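Local coordinates for protein major pollen allergen Jun a 1 (Juniperus ashei, PDB 1PXZ) that has low pectate lyase activity, cleaving pectate by calcium-dependent elimination, and is the major pollen allergen of mountain cedar, at residues A62-K66 / L135-S139; L80-V86 / G105-R111. All blocks are in the same frame, centred on the assembly; numbering follows the deposited sequence.

In the fold
After helix 5-9 and strand 39-43 the chain forms helix 58-63, whose end supplies the first half of contact 1. It then continues through the stacked coils of the parallel beta-helix. Residues 80-86 lie in one coil and 105-111 in the next, so contact 2 closes a single turn of the solenoid. After strands 114-119 and 122-124 the chain makes the hairpin of strands 132-137 and 141-145, and at its turn residues 135-139 return to 62-66, closing the longer loop that encloses contact 2. The two contacts meet: Tyr85 packs on Val136 and Leu84 on Ala62, which joins helix, hairpin and the outermost strand, 84-85, of its parallel sheet.

Contact 1. Residues A62-K66 / L135-S139; sequences ATREK and LVSES
Contact 1 is a mainly polar loop-to-turn packing in which hydrogen bonds join the end of helix 58-63 to the turn of the beta-hairpin of strands 132-137 and 141-145, at one end of the parallel beta-helix. Thr63 and Glu138 make the backbone link: the carbonyl O of Thr63 accepts a hydrogen bond from Glu138 N at 2.9 Å. Two glutamates then reach across in opposite directions. Glu138 is extended, with CG anti to its own N (chi1 170°), and carries OE1 to Glu65 N at 2.9 Å, where the N-H meets the anti side of the carboxylate. Glu65, bent at chi2, sends OE1 back to Ser139 N at 3.0 Å, the donor lying above the carboxylate plane. A long acceptor side chain suits both places, since each meets a backbone N-H in the opposite segment.

Beside this exchange the Arg64 guanidinium runs nearly parallel to the Glu138 carboxylate, the planes 12° apart, with Glu138 CB over the centre of one face. The long salt bridge from Arg64 NH1 to Glu138 OE1, 4.0 Å, is therefore a matter of charge alone, with no N-H aimed at the oxygen. Glu65 OE1 and Glu138 OE1 lie 4.6 Å apart, and the backbone N-H each accepts probably offsets their repulsion. Arg64 also serves the helix end: NH2 donates in plane to Thr63 OG1, NE binds Tyr60 O, and a cation-pi contact joins it to Tyr60. The same OG1 hydrogen-bonds Arg59 O, one helical turn back. Leu135 adds an apolar cover, CD2 resting 3.6 Å from Thr63 OG1, at the edge of the guanidinium. A water bridges the segments, 2.7 Å from both Glu65 OE2 and Ser137 OG, while the same OG accepts from Ile140 N within the turn.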
loop_
_atom_site.group_PDB
_atom_site.type_symbol
_atom_site.label_atom_id
_atom_site.label_comp_id
_atom_site.label_asym_id
_atom_site.label_seq_id
_atom_site.Cartn_x
_atom_site.Cartn_y
_atom_site.Cartn_z
ATOM N N ALA A 62 -17.578 7.457 2.775
ATOM C CA ALA A 62 -16.709 6.311 3.094
ATOM C C ALA A 62 -17.367 5.333 4.047
ATOM O O ALA A 62 -17.002 4.164 4.098
ATOM C CB ALA A 62 -15.398 6.822 3.673
ATOM N N THR A 63 -18.366 5.762 4.841
ATOM C CA THR A 63 -18.959 4.851 5.803
ATOM C C THR A 63 -20.275 4.234 5.326
ATOM O O THR A 63 -20.877 3.454 6.078
ATOM C CB THR A 63 -19.254 5.564 7.150
ATOM O OG1 THR A 63 -19.998 6.759 6.874
ATOM C CG2 THR A 63 -17.954 5.978 7.827
ATOM N N ARG A 64 -20.738 4.563 4.123
ATOM C CA ARG A 64 -22.020 3.985 3.717
ATOM C C ARG A 64 -21.875 2.483 3.522
ATOM O O ARG A 64 -20.818 1.959 3.153
ATOM C CB ARG A 64 -22.552 4.620 2.432
ATOM C CG ARG A 64 -22.936 6.079 2.498
ATOM C CD ARG A 64 -23.914 6.455 3.607
ATOM N NE ARG A 64 -23.165 6.739 4.835
ATOM C CZ ARG A 64 -23.700 6.990 6.023
ATOM N NH1 ARG A 64 -25.020 7.018 6.213
ATOM N NH2 ARG A 64 -22.904 7.223 7.058
ATOM N N GLU A 65 -22.965 1.738 3.748
ATOM C CA GLU A 65 -22.912 0.309 3.441
ATOM C C GLU A 65 -22.964 0.084 1.938
ATOM O O GLU A 65 -22.333 -0.838 1.420
ATOM C CB GLU A 65 -24.055 -0.443 4.135
ATOM C CG GLU A 65 -23.662 -1.124 5.434
ATOM C CD GLU A 65 -22.279 -0.789 5.962
ATOM O OE1 GLU A 65 -22.097 0.288 6.597
ATOM O OE2 GLU A 65 -21.373 -1.638 5.738
ATOM N N LYS A 66 -23.703 0.883 1.167
ATOM C CA LYS A 66 -23.734 0.572 -0.262
ATOM C C LYS A 66 -22.396 0.857 -0.952
ATOM O O LYS A 66 -21.585 1.628 -0.450
ATOM C CB LYS A 66 -24.845 1.368 -0.943
ATOM C CG LYS A 66 -24.559 2.866 -0.982
ATOM C CD LYS A 66 -25.827 3.612 -1.413
ATOM C CE LYS A 66 -25.604 4.329 -2.730
ATOM N NZ LYS A 66 -26.864 4.626 -3.459
ATOM N N LEU A 135 -18.026 7.102 14.181
ATOM C CA LEU A 135 -18.910 6.298 13.362
ATOM C C LEU A 135 -18.055 5.352 12.504
ATOM O O LEU A 135 -17.528 5.752 11.465
ATOM C CB LEU A 135 -19.844 7.143 12.485
ATOM C CG LEU A 135 -20.862 6.280 11.722
ATOM C CD1 LEU A 135 -22.164 6.142 12.507
ATOM C CD2 LEU A 135 -21.139 6.838 10.338
ATOM N N VAL A 136 -17.944 4.115 12.992
ATOM C CA VAL A 136 -17.097 3.123 12.325
ATOM C C VAL A 136 -17.682 2.866 10.946
ATOM O O VAL A 136 -16.989 2.964 9.936
ATOM C CB VAL A 136 -16.953 1.846 13.159
ATOM C CG1 VAL A 136 -16.240 0.770 12.360
ATOM C CG2 VAL A 136 -16.166 2.116 14.445
ATOM N N SER A 137 -18.984 2.577 10.876
ATOM C CA SER A 137 -19.676 2.526 9.600
ATOM C C SER A 137 -21.172 2.792 9.820
ATOM O O SER A 137 -21.649 2.749 10.965
ATOM C CB SER A 137 -19.536 1.172 8.887
ATOM O OG SER A 137 -20.383 0.208 9.513
ATOM N N GLU A 138 -21.863 3.034 8.719
ATOM C CA GLU A 138 -23.305 3.293 8.783
ATOM C C GLU A 138 -23.968 2.151 9.534
ATOM O O GLU A 138 -24.781 2.335 10.443
ATOM C CB GLU A 138 -23.878 3.468 7.383
ATOM C CG GLU A 138 -25.402 3.515 7.301
ATOM C CD GLU A 138 -25.936 3.473 5.886
ATOM O OE1 GLU A 138 -25.165 3.270 4.920
ATOM O OE2 GLU A 138 -27.169 3.640 5.714
ATOM N N SER A 139 -23.562 0.935 9.159
ATOM C CA SER A 139 -24.240 -0.209 9.780
ATOM C C SER A 139 -23.762 -0.479 11.190
ATOM O O SER A 139 -24.561 -0.905 12.034
ATOM C CB SER A 139 -24.053 -1.470 8.920
ATOM O OG SER A 139 -25.312 -2.079 8.666
HETATM O O HOH W 1 -20.350 -2.173 8.197
HETATM O O HOH W 2 -25.923 2.809 2.354
#

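Contact 2. Residues L80-V86 / G105-R111; sequences LKMPLYV and GPCLFMR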
loop_
_atom_site.group_PDB
_atom_site.type_symbol
_atom_site.label_atom_id
_atom_site.label_comp_id
_atom_site.label_asym_id
_atom_site.label_seq_id
_atom_site.Cartn_x
_atom_site.Cartn_y
_atom_site.Cartn_z
ATOM N N LEU A 80 -8.758 15.314 9.124
ATOM C CA LEU A 80 -9.778 14.549 9.849
ATOM C C LEU A 80 -9.684 14.726 11.352
ATOM O O LEU A 80 -8.608 14.984 11.908
ATOM C CB LEU A 80 -9.662 13.062 9.494
ATOM C CG LEU A 80 -9.857 12.720 8.020
ATOM C CD1 LEU A 80 -9.350 11.309 7.754
ATOM C CD2 LEU A 80 -11.319 12.848 7.621
ATOM N N LYS A 81 -10.812 14.554 12.051
ATOM C CA LYS A 81 -10.798 14.762 13.491
ATOM C C LYS A 81 -10.586 13.459 14.259
ATOM O O LYS A 81 -10.197 13.501 15.422
ATOM C CB LYS A 81 -12.103 15.374 13.988
ATOM C CG LYS A 81 -12.399 16.791 13.507
ATOM C CD LYS A 81 -13.575 17.332 14.302
ATOM C CE LYS A 81 -13.846 18.798 14.021
ATOM N NZ LYS A 81 -13.986 19.095 12.575
ATOM N N MET A 82 -10.875 12.341 13.599
ATOM C CA MET A 82 -10.677 11.016 14.160
ATOM C C MET A 82 -10.257 10.053 13.046
ATOM O O MET A 82 -10.410 10.420 11.878
ATOM C CB MET A 82 -11.959 10.514 14.829
ATOM C CG MET A 82 -12.324 11.292 16.096
ATOM S SD MET A 82 -11.192 11.012 17.466
ATOM C CE MET A 82 -11.630 9.333 17.926
ATOM N N PRO A 83 -9.758 8.875 13.360
ATOM C CA PRO A 83 -9.449 7.907 12.288
ATOM C C PRO A 83 -10.645 7.703 11.364
ATOM O O PRO A 83 -11.789 7.633 11.810
ATOM C CB PRO A 83 -9.182 6.626 13.085
ATOM C CG PRO A 83 -8.618 7.125 14.383
ATOM C CD PRO A 83 -9.453 8.352 14.701
ATOM N N LEU A 84 -10.430 7.670 10.059
ATOM C CA LEU A 84 -11.531 7.440 9.136
ATOM C C LEU A 84 -11.574 5.957 8.800
ATOM O O LEU A 84 -10.650 5.497 8.124
ATOM C CB LEU A 84 -11.330 8.245 7.865
ATOM C CG LEU A 84 -12.265 7.917 6.699
ATOM C CD1 LEU A 84 -13.721 7.957 7.134
ATOM C CD2 LEU A 84 -12.013 8.881 5.547
ATOM N N TYR A 85 -12.610 5.279 9.272
ATOM C CA TYR A 85 -12.827 3.893 8.882
ATOM C C TYR A 85 -13.590 3.849 7.564
ATOM O O TYR A 85 -14.657 4.455 7.442
ATOM C CB TYR A 85 -13.591 3.172 9.991
ATOM C CG TYR A 85 -12.639 2.867 11.120
ATOM C CD1 TYR A 85 -11.892 1.699 11.084
ATOM C CD2 TYR A 85 -12.511 3.754 12.177
ATOM C CE1 TYR A 85 -11.012 1.400 12.104
ATOM C CE2 TYR A 85 -11.627 3.452 13.198
ATOM C CZ TYR A 85 -10.893 2.288 13.154
ATOM O OH TYR A 85 -10.014 1.993 14.176
ATOM N N VAL A 86 -13.017 3.154 6.596
ATOM C CA VAL A 86 -13.553 3.064 5.247
ATOM C C VAL A 86 -14.285 1.729 5.091
ATOM O O VAL A 86 -13.687 0.653 5.256
ATOM C CB VAL A 86 -12.475 3.186 4.157
ATOM C CG1 VAL A 86 -13.116 3.031 2.771
ATOM C CG2 VAL A 86 -11.714 4.507 4.198
ATOM N N GLY A 105 -3.804 15.450 11.218
ATOM C CA GLY A 105 -4.855 14.610 11.780
ATOM C C GLY A 105 -4.582 13.144 11.461
ATOM O O GLY A 105 -3.614 12.855 10.753
ATOM N N PRO A 106 -5.413 12.251 11.980
ATOM C CA PRO A 106 -5.342 10.828 11.660
ATOM C C PRO A 106 -5.783 10.594 10.211
ATOM O O PRO A 106 -6.346 11.480 9.588
ATOM C CB PRO A 106 -6.324 10.156 12.619
ATOM C CG PRO A 106 -7.183 11.246 13.145
ATOM C CD PRO A 106 -6.475 12.554 12.960
ATOM N N CYS A 107 -5.502 9.390 9.694
ATOM C CA CYS A 107 -5.745 9.131 8.276
ATOM C C CYS A 107 -6.654 7.936 8.069
ATOM O O CYS A 107 -7.703 7.871 8.738
ATOM C CB CYS A 107 -4.374 9.023 7.570
ATOM S SG CYS A 107 -3.567 10.667 7.570
ATOM N N LEU A 108 -6.310 7.005 7.191
ATOM C CA LEU A 108 -7.258 6.013 6.697
ATOM C C LEU A 108 -7.074 4.630 7.312
ATOM O O LEU A 108 -5.949 4.132 7.448
ATOM C CB LEU A 108 -7.138 5.831 5.175
ATOM C CG LEU A 108 -7.313 7.117 4.345
ATOM C CD1 LEU A 108 -7.125 6.815 2.868
ATOM C CD2 LEU A 108 -8.662 7.753 4.644
ATOM N N PHE A 109 -8.221 4.056 7.666
ATOM C CA PHE A 109 -8.278 2.801 8.390
ATOM C C PHE A 109 -9.287 1.866 7.735
ATOM O O PHE A 109 -10.363 2.269 7.321
ATOM C CB PHE A 109 -8.671 3.016 9.864
ATOM C CG PHE A 109 -7.600 3.717 10.691
ATOM C CD1 PHE A 109 -7.359 5.077 10.554
ATOM C CD2 PHE A 109 -6.842 3.001 11.599
ATOM C CE1 PHE A 109 -6.381 5.745 11.273
ATOM C CE2 PHE A 109 -5.857 3.647 12.327
ATOM C CZ PHE A 109 -5.636 4.999 12.173
ATOM N N MET A 110 -8.914 0.596 7.650
ATOM C CA MET A 110 -9.847 -0.422 7.165
ATOM C C MET A 110 -9.797 -1.608 8.124
ATOM O O MET A 110 -8.697 -2.103 8.429
ATOM C CB MET A 110 -9.490 -0.850 5.744
ATOM C CG MET A 110 -9.824 0.208 4.685
ATOM S SD MET A 110 -8.684 0.048 3.298
ATOM C CE MET A 110 -7.221 0.818 4.031
ATOM N N ARG A 111 -10.960 -2.040 8.608
ATOM C CA ARG A 111 -10.923 -3.147 9.576
ATOM C C ARG A 111 -12.057 -4.122 9.283
ATOM O O ARG A 111 -13.230 -3.756 9.248
ATOM C CB ARG A 111 -11.002 -2.635 11.009
ATOM C CG ARG A 111 -10.988 -3.745 12.049
ATOM C CD ARG A 111 -11.928 -3.397 13.197
ATOM N NE ARG A 111 -11.546 -2.160 13.856
ATOM C CZ ARG A 111 -12.349 -1.359 14.545
ATOM N NH1 ARG A 111 -13.633 -1.667 14.681
ATOM N NH2 ARG A 111 -11.867 -0.253 15.099
HETATM O O HOH W 3 -6.469 14.060 8.589
HETATM O O HOH W 4 -13.224 -0.321 8.021
#
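Phe109, Tyr85 and Pro106 bury the most surface where 80-86 pairs with 105-111, neighbouring coils of the parallel beta-helix. Leu84 bridges with Leu108 and Tyr85 with Phe109 in parallel register. Leu84 N donates to Cys107 O at 3.0 Å, nearly straight, then Phe109 N to Leu84 O and Val86 N to Phe109 O, so the strands are laced from both sides.

Phe109 sits between two partners on the sheet face it shares with Tyr85. Its ring, brought round by a chi1 of -69° that sets CG beside its own N, takes Pro83 CB over one face in a CH-pi contact, 3.8 Å from the ring centroid. Its own CB lies in turn over a face of the Tyr85 ring, 3.9 Å from that centroid. The two aromatic rings meet obliquely, their planes inclined by 42°. Further along, Arg111 NH2 comes obliquely to the Tyr85 ring, 3.1 Å from Tyr85 OH. Phe109 also touches Gln148 and lies about 7 Å, side chain to side chain, from Asp149, probably a calcium ligand.

Pro106 fills the bend before the strand. Its CG presses on the Met82 C to Pro83 N peptide, 3.3 Å from Met82 C, while CD lies against Leu80 O; a compact, rigid ring suits this place, where Pro83 also packs proline on proline. On the other face Leu84 and Leu108 run side by side with their CD2 atoms 3.6 Å apart; Leu84 packs against helix 58-63, while Leu108 continues onto Leu118.

The chemistry implies a division of labour: backbone bonds fix the coil-to-coil register, leucines pack one face against the helix and into the coil, and proline and aromatic surfaces meet by CH-pi and apolar contact on the face of Tyr85 and Phe109.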